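Local structure of Molybdate/tungstate binding protein (1FR3) at residues M22-M27 and E33-I38. The protein binds molybdate and tungstate as a hexamer and probably serves in the cell's molybdate homeostasis. Sequence-based numbering, arbitrary orientation.
Sequences MAKIVM and ELVAAI. With WO4 (tungstate(VI)ion), chain R; WO4 (tungstate(VI)ion), chain N.
E33 meets V26 along its aliphatic stem, CG lying 3.6 Å from V26 CG1; its carboxylate passes beside the same methyl and reaches K14, with which OE1 forms a salt bridge. L34 is gripped by M27 through a reciprocal pair of backbone hydrogen bonds, both with the donor tilted from the carbonyl plane; its apolar side chain suits the face it shares with M27 and A36, where it packs on L9 and A56. The flexible thioether of M27, bent at its last torsion (chi3 -78°), turns CE back over A36 CB at 3.8 Å, a place where a small side chain suits. The branched V35 offers its CG1 methyl to the aliphatic stem of K24, 3.7 Å from K24 CG, while K24 NZ continues to D41 of the third subunit. This is an antiparallel beta hairpin of the TOBE domain, an OB-type fold. A36 and I25 exchange two nearly straight backbone bonds, 171° at each hydrogen. A37, also small, admits M22 CE at 4.2 Å from its CB. At I38 the backbone pairs with A23, I38 O accepting from A23 N at 2.7 Å. Its chi1 of 66° carries CG1 and CD1 across I25 at about a right angle, and I38 CD1 lies 3.7 Å from I25 CG1. An alanine here is likely to open a gap beside I25 and L48. I38 CB borders O1 of one tungstate, whereas M22 N donates to O1 of the other at 2.8 Å.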
ATOM      1  N   MET A  22      -4.780  -4.625 -15.537  1.00  8.21           N
ATOM      2  CA  MET A  22      -5.616  -4.610 -14.350  1.00  8.15           C
ATOM      3  C   MET A  22      -7.071  -4.959 -14.626  1.00  8.52           C
ATOM      4  O   MET A  22      -7.571  -4.850 -15.742  1.00  8.84           O
ATOM      5  CB  MET A  22      -5.550  -3.219 -13.698  1.00  8.17           C
ATOM      6  CG  MET A  22      -4.143  -2.789 -13.314  1.00  9.04           C
ATOM      7  SD  MET A  22      -3.323  -3.851 -12.121  1.00  8.94           S
ATOM      8  CE  MET A  22      -4.323  -3.586 -10.657  1.00 10.27           C
ATOM      9  N   ALA A  23      -7.773  -5.339 -13.564  1.00  6.93           N
ATOM     10  CA  ALA A  23      -9.194  -5.652 -13.637  1.00  7.65           C
ATOM     11  C   ALA A  23      -9.916  -4.980 -12.470  1.00  7.62           C
ATOM     12  O   ALA A  23      -9.375  -4.941 -11.361  1.00  7.31           O
ATOM     13  CB  ALA A  23      -9.429  -7.152 -13.582  1.00  7.32           C
ATOM     14  N   LYS A  24     -11.081  -4.420 -12.740  1.00  7.00           N
ATOM     15  CA  LYS A  24     -11.899  -3.812 -11.694  1.00  6.73           C
ATOM     16  C   LYS A  24     -12.894  -4.861 -11.216  1.00  6.90           C
ATOM     17  O   LYS A  24     -13.659  -5.390 -12.021  1.00  7.41           O
ATOM     18  CB  LYS A  24     -12.648  -2.584 -12.222  1.00  7.75           C
ATOM     19  CG  LYS A  24     -13.631  -2.008 -11.211  1.00  9.10           C
ATOM     20  CD  LYS A  24     -14.368  -0.785 -11.708  1.00 10.88           C
ATOM     21  CE  LYS A  24     -15.252  -1.040 -12.910  1.00 11.24           C
ATOM     22  NZ  LYS A  24     -16.153   0.121 -13.195  1.00 13.30           N
ATOM     23  N   ILE A  25     -12.897  -5.162  -9.919  1.00  6.35           N
ATOM     24  CA  ILE A  25     -13.822  -6.141  -9.363  1.00  5.91           C
ATOM     25  C   ILE A  25     -14.821  -5.363  -8.499  1.00  5.93           C
ATOM     26  O   ILE A  25     -14.412  -4.783  -7.494  1.00  6.53           O
ATOM     27  CB  ILE A  25     -13.136  -7.205  -8.493  1.00  5.84           C
ATOM     28  CG1 ILE A  25     -11.876  -7.771  -9.147  1.00  6.80           C
ATOM     29  CG2 ILE A  25     -14.101  -8.338  -8.156  1.00  6.60           C
ATOM     30  CD1 ILE A  25     -12.032  -8.398 -10.503  1.00  7.19           C
ATOM     31  N   VAL A  26     -16.056  -5.293  -8.967  1.00  5.90           N
ATOM     32  CA  VAL A  26     -17.100  -4.562  -8.246  1.00  6.85           C
ATOM     33  C   VAL A  26     -17.866  -5.578  -7.399  1.00  6.67           C
ATOM     34  O   VAL A  26     -18.358  -6.572  -7.932  1.00  7.22           O
ATOM     35  CB  VAL A  26     -18.080  -3.839  -9.180  1.00  7.03           C
ATOM     36  CG1 VAL A  26     -19.034  -2.983  -8.352  1.00  7.67           C
ATOM     37  CG2 VAL A  26     -17.341  -2.961 -10.181  1.00  7.70           C
ATOM     38  N   MET A  27     -17.921  -5.346  -6.093  1.00  6.32           N
ATOM     39  CA  MET A  27     -18.573  -6.291  -5.199  1.00  6.44           C
ATOM     40  C   MET A  27     -19.637  -5.625  -4.343  1.00  6.48           C
ATOM     41  O   MET A  27     -19.657  -4.405  -4.169  1.00  7.24           O
ATOM     42  CB  MET A  27     -17.501  -6.886  -4.267  1.00  6.93           C
ATOM     43  CG  MET A  27     -16.470  -7.734  -4.998  1.00  6.76           C
ATOM     44  SD  MET A  27     -15.019  -8.086  -3.975  1.00  6.49           S
ATOM     45  CE  MET A  27     -14.148  -6.524  -4.086  1.00  8.07           C
ATOM     46  N   GLU A  33     -21.174  -0.948  -1.935  1.00  7.47           N
ATOM     47  CA  GLU A  33     -20.385  -1.333  -3.098  1.00  7.35           C
ATOM     48  C   GLU A  33     -18.894  -1.235  -2.760  1.00  7.29           C
ATOM     49  O   GLU A  33     -18.448  -0.240  -2.200  1.00  7.93           O
ATOM     50  CB  GLU A  33     -20.696  -0.423  -4.292  1.00  8.18           C
ATOM     51  CG  GLU A  33     -19.945  -0.875  -5.540  1.00  9.90           C
ATOM     52  CD  GLU A  33     -20.504  -0.228  -6.796  1.00 10.58           C
ATOM     53  OE1 GLU A  33     -21.556  -0.701  -7.250  1.00 11.35           O
ATOM     54  OE2 GLU A  33     -19.863   0.723  -7.281  1.00 12.08           O
ATOM     55  N   LEU A  34     -18.165  -2.294  -3.093  1.00  6.30           N
ATOM     56  CA  LEU A  34     -16.718  -2.324  -2.891  1.00  6.87           C
ATOM     57  C   LEU A  34     -16.072  -2.396  -4.280  1.00  6.51           C
ATOM     58  O   LEU A  34     -16.683  -2.939  -5.208  1.00  7.34           O
ATOM     59  CB  LEU A  34     -16.262  -3.516  -2.063  1.00  7.18           C
ATOM     60  CG  LEU A  34     -16.889  -3.720  -0.679  1.00  7.67           C
ATOM     61  CD1 LEU A  34     -16.321  -4.972  -0.025  1.00  8.54           C
ATOM     62  CD2 LEU A  34     -16.649  -2.487   0.188  1.00  8.39           C
ATOM     63  N   VAL A  35     -14.874  -1.853  -4.407  1.00  6.41           N
ATOM     64  CA  VAL A  35     -14.160  -1.894  -5.678  1.00  6.56           C
ATOM     65  C   VAL A  35     -12.705  -2.295  -5.415  1.00  6.56           C
ATOM     66  O   VAL A  35     -12.005  -1.614  -4.666  1.00  6.14           O
ATOM     67  CB  VAL A  35     -14.192  -0.567  -6.448  1.00  7.05           C
ATOM     68  CG1 VAL A  35     -13.408  -0.662  -7.756  1.00  7.25           C
ATOM     69  CG2 VAL A  35     -15.636  -0.169  -6.737  1.00  8.03           C
ATOM     70  N   ALA A  36     -12.305  -3.413  -6.012  1.00  6.71           N
ATOM     71  CA  ALA A  36     -10.924  -3.868  -5.902  1.00  6.17           C
ATOM     72  C   ALA A  36     -10.269  -3.775  -7.286  1.00  6.01           C
ATOM     73  O   ALA A  36     -10.913  -4.076  -8.297  1.00  7.65           O
ATOM     74  CB  ALA A  36     -10.851  -5.301  -5.389  1.00  7.13           C
ATOM     75  N   ALA A  37      -9.023  -3.346  -7.328  1.00  4.95           N
ATOM     76  CA  ALA A  37      -8.256  -3.311  -8.577  1.00  4.82           C
ATOM     77  C   ALA A  37      -7.133  -4.342  -8.435  1.00  5.54           C
ATOM     78  O   ALA A  37      -6.219  -4.145  -7.631  1.00  5.84           O
ATOM     79  CB  ALA A  37      -7.732  -1.930  -8.878  1.00  5.40           C
ATOM     80  N   ILE A  38      -7.261  -5.436  -9.170  1.00  6.32           N
ATOM     81  CA  ILE A  38      -6.295  -6.532  -9.116  1.00  6.62           C
ATOM     82  C   ILE A  38      -5.788  -6.859 -10.514  1.00  7.22           C
ATOM     83  O   ILE A  38      -6.266  -6.270 -11.485  1.00  7.73           O
ATOM     84  CB  ILE A  38      -6.908  -7.784  -8.466  1.00  6.72           C
ATOM     85  CG1 ILE A  38      -8.033  -8.373  -9.324  1.00  6.76           C
ATOM     86  CG2 ILE A  38      -7.425  -7.443  -7.066  1.00  6.66           C
ATOM     87  CD1 ILE A  38      -8.682  -9.614  -8.750  1.00  8.24           C
TER
HETATM   88  W   WO4 R 406      -3.104  -8.631  -7.173  1.00  8.03           W
HETATM   89  O1  WO4 R 406      -3.703  -9.498  -8.579  1.00  6.00           O
HETATM   90  O2  WO4 R 406      -4.183  -8.848  -5.783  1.00  5.84           O
HETATM   91  O3  WO4 R 406      -3.050  -6.938  -7.572  1.00  6.41           O
HETATM   92  O4  WO4 R 406      -1.513  -9.217  -6.707  1.00  7.05           O
HETATM   93  W   WO4 N 414      -4.984  -0.748 -17.808  0.50  9.00           W
HETATM   94  O1  WO4 N 414      -4.761  -2.243 -16.922  0.50 10.22           O
HETATM   95  O2  WO4 N 414      -6.329   0.171 -17.141  0.50  9.80           O
HETATM   96  O3  WO4 N 414      -3.495   0.167 -17.743  0.50  9.48           O
HETATM   97  O4  WO4 N 414      -5.369  -1.132 -19.490  0.50 11.24           O